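Local coordinates for protein 2-oxo-1,2-dihydroquinoline 8-monooxygenase, oxygenase component (Pseudomonas putida, PDB 1Z02) that probably hydroxylates 2-oxo-1,2-dihydroquinoline at its 8 position as the terminal oxygenase, using a Rieske [2Fe-2S] cluster and a mononuclear iron, at residues K100-F110 with D113-A124. Residues are numbered along the deposited sequence; the frame is centred on the assembly and turned at random.
Sequences KSTISCWYHGF and DLETGKLVTIVA. With FES (Fe2/s2 (inorganic) cluster), chain H.
Gly-109 O is gripped twice: Val-123 N donates to it over 3.0 Å, and the hydroxyl of Thr-111 bonds to it as well. At the far end of the three-stranded antiparallel sheet, whose middle strand is 110-113, Leu-114 N reaches Ser-101 O across 2.9 Å in a nearly straight bond (172°). Thr-102 pairs with Asp-113 beside the Ser-101 bond, and Phe-110 with Ile-122 beside the Gly-109 bond, on the two sides of the middle strand; both are non-hydrogen-bonded pairs.

The Asp-113 carboxylate divides its work. OD2 accepts from Thr-116 N, an Asx motif that shapes the turn into strand 119-122, and also from Thr-116 OG1, while a water bonded to both OD1 and Ser-101 OG links the two segments. With CG anti to the backbone N (chi1 -175°), the carboxylate is brought to Ser-101, and chi2 (52°) turns OD1 to within 3.1 Å of Ser-101 O. These are two acceptors that cannot bond to each other; the water's donation to OD1 may partly offset their repulsion.

Nearer the cluster, Ile-122 lies alongside Phe-110 and points the same way, setting CD1 over one face of the ring in a CH-pi contact, 3.9 Å from the centroid. Leu-119 CD1 approaches Phe-110 CD2 obliquely at 3.8 Å, and the ring's CD1 sits 3.4 Å from cluster sulfur S1. His-108 ND1 binds one iron at 2.4 Å and Cys-105 SG the other, His-86 and Cys-84 completing the Rieske ligand set; His-108 NE2 is hydrogen-bonded to Asp-218 OD1 of the second subunit.

Apolar packing beside S1 is consistent with a sheltered cluster. Asp-218 lies three residues before His-221, a ligand of the mononuclear iron, and its bond to His-108 fits the electron route between the two centres across subunits known for Rieske oxygenases.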
loop_
_atom_site.group_PDB
_atom_site.type_symbol
_atom_site.label_atom_id
_atom_site.label_comp_id
_atom_site.label_asym_id
_atom_site.label_seq_id
_atom_site.Cartn_x
_atom_site.Cartn_y
_atom_site.Cartn_z
ATOM N N LYS A 100 -19.613 17.640 -31.584
ATOM C CA LYS A 100 -20.247 18.327 -30.468
ATOM C C LYS A 100 -21.181 17.444 -29.648
ATOM O O LYS A 100 -21.536 17.794 -28.526
ATOM C CB LYS A 100 -21.050 19.520 -30.988
ATOM C CG LYS A 100 -20.221 20.693 -31.484
ATOM C CD LYS A 100 -19.549 21.412 -30.330
ATOM C CE LYS A 100 -18.979 22.735 -30.787
ATOM N NZ LYS A 100 -18.079 22.576 -31.961
ATOM N N SER A 101 -21.582 16.306 -30.202
ATOM C CA SER A 101 -22.504 15.423 -29.507
ATOM C C SER A 101 -21.910 14.106 -29.021
ATOM O O SER A 101 -22.644 13.244 -28.541
ATOM C CB SER A 101 -23.685 15.114 -30.424
ATOM O OG SER A 101 -23.252 14.348 -31.537
ATOM N N THR A 102 -20.598 13.939 -29.126
ATOM C CA THR A 102 -19.995 12.681 -28.703
ATOM C C THR A 102 -18.697 12.837 -27.929
ATOM O O THR A 102 -18.186 13.941 -27.749
ATOM C CB THR A 102 -19.678 11.784 -29.925
ATOM O OG1 THR A 102 -18.646 12.400 -30.718
ATOM C CG2 THR A 102 -20.923 11.589 -30.777
ATOM N N ILE A 103 -18.191 11.700 -27.463
ATOM C CA ILE A 103 -16.912 11.615 -26.769
ATOM C C ILE A 103 -16.370 10.247 -27.163
ATOM O O ILE A 103 -17.101 9.256 -27.147
ATOM C CB ILE A 103 -17.030 11.720 -25.214
ATOM C CG1 ILE A 103 -15.617 11.732 -24.613
ATOM C CG2 ILE A 103 -17.864 10.568 -24.647
ATOM C CD1 ILE A 103 -15.549 11.890 -23.137
ATOM N N SER A 104 -15.102 10.189 -27.547
ATOM C CA SER A 104 -14.529 8.924 -27.959
ATOM C C SER A 104 -13.475 8.424 -27.006
ATOM O O SER A 104 -12.896 9.195 -26.238
ATOM C CB SER A 104 -13.906 9.054 -29.345
ATOM O OG SER A 104 -14.871 9.462 -30.294
ATOM N N CYS A 105 -13.239 7.118 -27.050
ATOM C CA CYS A 105 -12.210 6.526 -26.223
ATOM C C CYS A 105 -10.929 6.748 -27.009
ATOM O O CYS A 105 -10.897 6.530 -28.225
ATOM C CB CYS A 105 -12.451 5.036 -26.029
ATOM S SG CYS A 105 -11.132 4.233 -25.096
ATOM N N TRP A 106 -9.886 7.189 -26.314
ATOM C CA TRP A 106 -8.601 7.471 -26.938
ATOM C C TRP A 106 -7.777 6.248 -27.319
ATOM O O TRP A 106 -6.674 6.388 -27.847
ATOM C CB TRP A 106 -7.753 8.368 -26.029
ATOM C CG TRP A 106 -7.678 7.898 -24.603
ATOM C CD1 TRP A 106 -8.592 8.124 -23.618
ATOM C CD2 TRP A 106 -6.624 7.138 -24.006
ATOM N NE1 TRP A 106 -8.172 7.560 -22.436
ATOM C CE2 TRP A 106 -6.963 6.951 -22.648
ATOM C CE3 TRP A 106 -5.419 6.606 -24.484
ATOM C CZ2 TRP A 106 -6.139 6.241 -21.763
ATOM C CZ3 TRP A 106 -4.600 5.899 -23.599
ATOM C CH2 TRP A 106 -4.964 5.730 -22.257
ATOM N N TYR A 107 -8.285 5.053 -27.054
ATOM C CA TYR A 107 -7.523 3.871 -27.414
ATOM C C TYR A 107 -7.905 3.397 -28.816
ATOM O O TYR A 107 -7.142 3.596 -29.755
ATOM C CB TYR A 107 -7.724 2.751 -26.390
ATOM C CG TYR A 107 -6.681 1.653 -26.477
ATOM C CD1 TYR A 107 -6.716 0.559 -25.617
ATOM C CD2 TYR A 107 -5.672 1.698 -27.434
ATOM C CE1 TYR A 107 -5.774 -0.462 -25.712
ATOM C CE2 TYR A 107 -4.734 0.689 -27.535
ATOM C CZ TYR A 107 -4.788 -0.387 -26.679
ATOM O OH TYR A 107 -3.861 -1.399 -26.814
ATOM N N HIS A 108 -9.080 2.787 -28.967
ATOM C CA HIS A 108 -9.500 2.294 -30.279
ATOM C C HIS A 108 -10.629 3.101 -30.908
ATOM O O HIS A 108 -11.109 2.761 -31.987
ATOM C CB HIS A 108 -9.933 0.832 -30.192
ATOM C CG HIS A 108 -8.877 -0.084 -29.664
ATOM N ND1 HIS A 108 -8.803 -0.454 -28.338
ATOM C CD2 HIS A 108 -7.843 -0.699 -30.282
ATOM C CE1 HIS A 108 -7.769 -1.257 -28.163
ATOM N NE2 HIS A 108 -7.169 -1.420 -29.328
ATOM N N GLY A 109 -11.082 4.145 -30.229
ATOM C CA GLY A 109 -12.120 4.972 -30.808
ATOM C C GLY A 109 -13.583 4.644 -30.596
ATOM O O GLY A 109 -14.425 5.149 -31.353
ATOM N N PHE A 110 -13.896 3.799 -29.615
ATOM C CA PHE A 110 -15.294 3.500 -29.331
ATOM C C PHE A 110 -15.860 4.887 -29.050
ATOM O O PHE A 110 -15.286 5.648 -28.272
ATOM C CB PHE A 110 -15.424 2.607 -28.096
ATOM C CG PHE A 110 -15.546 1.132 -28.414
ATOM C CD1 PHE A 110 -14.651 0.511 -29.287
ATOM C CD2 PHE A 110 -16.554 0.364 -27.819
ATOM C CE1 PHE A 110 -14.758 -0.865 -29.570
ATOM C CE2 PHE A 110 -16.675 -1.001 -28.086
ATOM C CZ PHE A 110 -15.775 -1.623 -28.965
ATOM N N ASP A 113 -22.554 8.694 -27.529
ATOM C CA ASP A 113 -23.398 9.875 -27.626
ATOM C C ASP A 113 -23.512 10.506 -26.241
ATOM O O ASP A 113 -23.873 9.836 -25.278
ATOM C CB ASP A 113 -24.778 9.485 -28.136
ATOM C CG ASP A 113 -25.655 10.681 -28.360
ATOM O OD1 ASP A 113 -25.251 11.603 -29.030
ATOM O OD2 ASP A 113 -26.766 10.740 -27.874
ATOM N N LEU A 114 -23.189 11.790 -26.144
ATOM C CA LEU A 114 -23.235 12.491 -24.868
ATOM C C LEU A 114 -24.597 12.458 -24.195
ATOM O O LEU A 114 -24.686 12.412 -22.973
ATOM C CB LEU A 114 -22.813 13.945 -25.049
ATOM C CG LEU A 114 -21.336 14.180 -25.372
ATOM C CD1 LEU A 114 -21.114 15.662 -25.635
ATOM C CD2 LEU A 114 -20.473 13.710 -24.218
ATOM N N GLU A 115 -25.657 12.480 -24.988
ATOM C CA GLU A 115 -27.007 12.485 -24.446
ATOM C C GLU A 115 -27.535 11.150 -23.957
ATOM O O GLU A 115 -28.043 11.050 -22.849
ATOM C CB GLU A 115 -27.984 13.003 -25.495
ATOM C CG GLU A 115 -29.411 13.021 -25.002
ATOM C CD GLU A 115 -29.843 14.406 -24.640
ATOM O OE1 GLU A 115 -29.857 15.257 -25.546
ATOM O OE2 GLU A 115 -30.158 14.657 -23.462
ATOM N N THR A 116 -27.439 10.132 -24.802
ATOM C CA THR A 116 -27.971 8.822 -24.479
ATOM C C THR A 116 -26.935 7.819 -24.029
ATOM O O THR A 116 -27.284 6.799 -23.446
ATOM C CB THR A 116 -28.708 8.229 -25.701
ATOM O OG1 THR A 116 -27.774 7.987 -26.769
ATOM C CG2 THR A 116 -29.772 9.200 -26.186
ATOM N N GLY A 117 -25.672 8.095 -24.340
ATOM C CA GLY A 117 -24.594 7.203 -23.963
ATOM C C GLY A 117 -24.417 6.051 -24.933
ATOM O O GLY A 117 -23.487 5.256 -24.786
ATOM N N LYS A 118 -25.292 5.958 -25.930
ATOM C CA LYS A 118 -25.223 4.879 -26.916
ATOM C C LYS A 118 -23.921 4.846 -27.714
ATOM O O LYS A 118 -23.332 5.887 -28.018
ATOM C CB LYS A 118 -26.393 4.973 -27.904
ATOM C CG LYS A 118 -26.428 3.819 -28.912
ATOM C CD LYS A 118 -27.554 3.954 -29.919
ATOM C CE LYS A 118 -27.287 5.058 -30.925
ATOM N NZ LYS A 118 -28.346 5.109 -31.988
ATOM N N LEU A 119 -23.482 3.634 -28.049
ATOM C CA LEU A 119 -22.281 3.436 -28.855
ATOM C C LEU A 119 -22.710 3.792 -30.271
ATOM O O LEU A 119 -23.401 3.010 -30.935
ATOM C CB LEU A 119 -21.829 1.970 -28.793
ATOM C CG LEU A 119 -20.610 1.582 -29.642
ATOM C CD1 LEU A 119 -19.419 2.417 -29.226
ATOM C CD2 LEU A 119 -20.306 0.093 -29.478
ATOM N N VAL A 120 -22.322 4.977 -30.734
ATOM C CA VAL A 120 -22.722 5.420 -32.068
ATOM C C VAL A 120 -21.798 4.992 -33.199
ATOM O O VAL A 120 -22.190 5.006 -34.362
ATOM C CB VAL A 120 -22.886 6.950 -32.109
ATOM C CG1 VAL A 120 -23.943 7.379 -31.100
ATOM C CG2 VAL A 120 -21.569 7.630 -31.816
ATOM N N THR A 121 -20.574 4.605 -32.861
ATOM C CA THR A 121 -19.625 4.159 -33.871
ATOM C C THR A 121 -18.308 3.796 -33.210
ATOM O O THR A 121 -18.140 3.996 -32.012
ATOM C CB THR A 121 -19.365 5.274 -34.917
ATOM O OG1 THR A 121 -18.629 4.744 -36.033
ATOM C CG2 THR A 121 -18.576 6.409 -34.283
ATOM N N ILE A 122 -17.392 3.237 -33.995
ATOM C CA ILE A 122 -16.051 2.886 -33.523
ATOM C C ILE A 122 -15.112 3.420 -34.610
ATOM O O ILE A 122 -15.123 2.934 -35.739
ATOM C CB ILE A 122 -15.851 1.351 -33.388
ATOM C CG1 ILE A 122 -16.841 0.774 -32.376
ATOM C CG2 ILE A 122 -14.429 1.048 -32.914
ATOM C CD1 ILE A 122 -16.886 -0.722 -32.367
ATOM N N VAL A 123 -14.305 4.420 -34.272
ATOM C CA VAL A 123 -13.398 5.006 -35.253
ATOM C C VAL A 123 -12.668 3.964 -36.098
ATOM O O VAL A 123 -12.576 4.088 -37.314
ATOM C CB VAL A 123 -12.352 5.924 -34.571
ATOM C CG1 VAL A 123 -11.375 6.446 -35.599
ATOM C CG2 VAL A 123 -13.047 7.102 -33.895
ATOM N N ALA A 124 -12.161 2.922 -35.458
ATOM C CA ALA A 124 -11.420 1.894 -36.181
ATOM C C ALA A 124 -12.263 0.801 -36.835
ATOM O O ALA A 124 -11.712 -0.090 -37.489
ATOM C CB ALA A 124 -10.395 1.254 -35.242
HETATM FE FE1 FES H . -10.741 0.115 -27.050
HETATM FE FE2 FES H . -11.760 2.031 -25.549
HETATM S S1 FES H . -11.973 1.791 -27.687
HETATM S S2 FES H . -10.440 0.417 -24.832
HETATM O O HOH W 1 -24.276 11.763 -31.736
#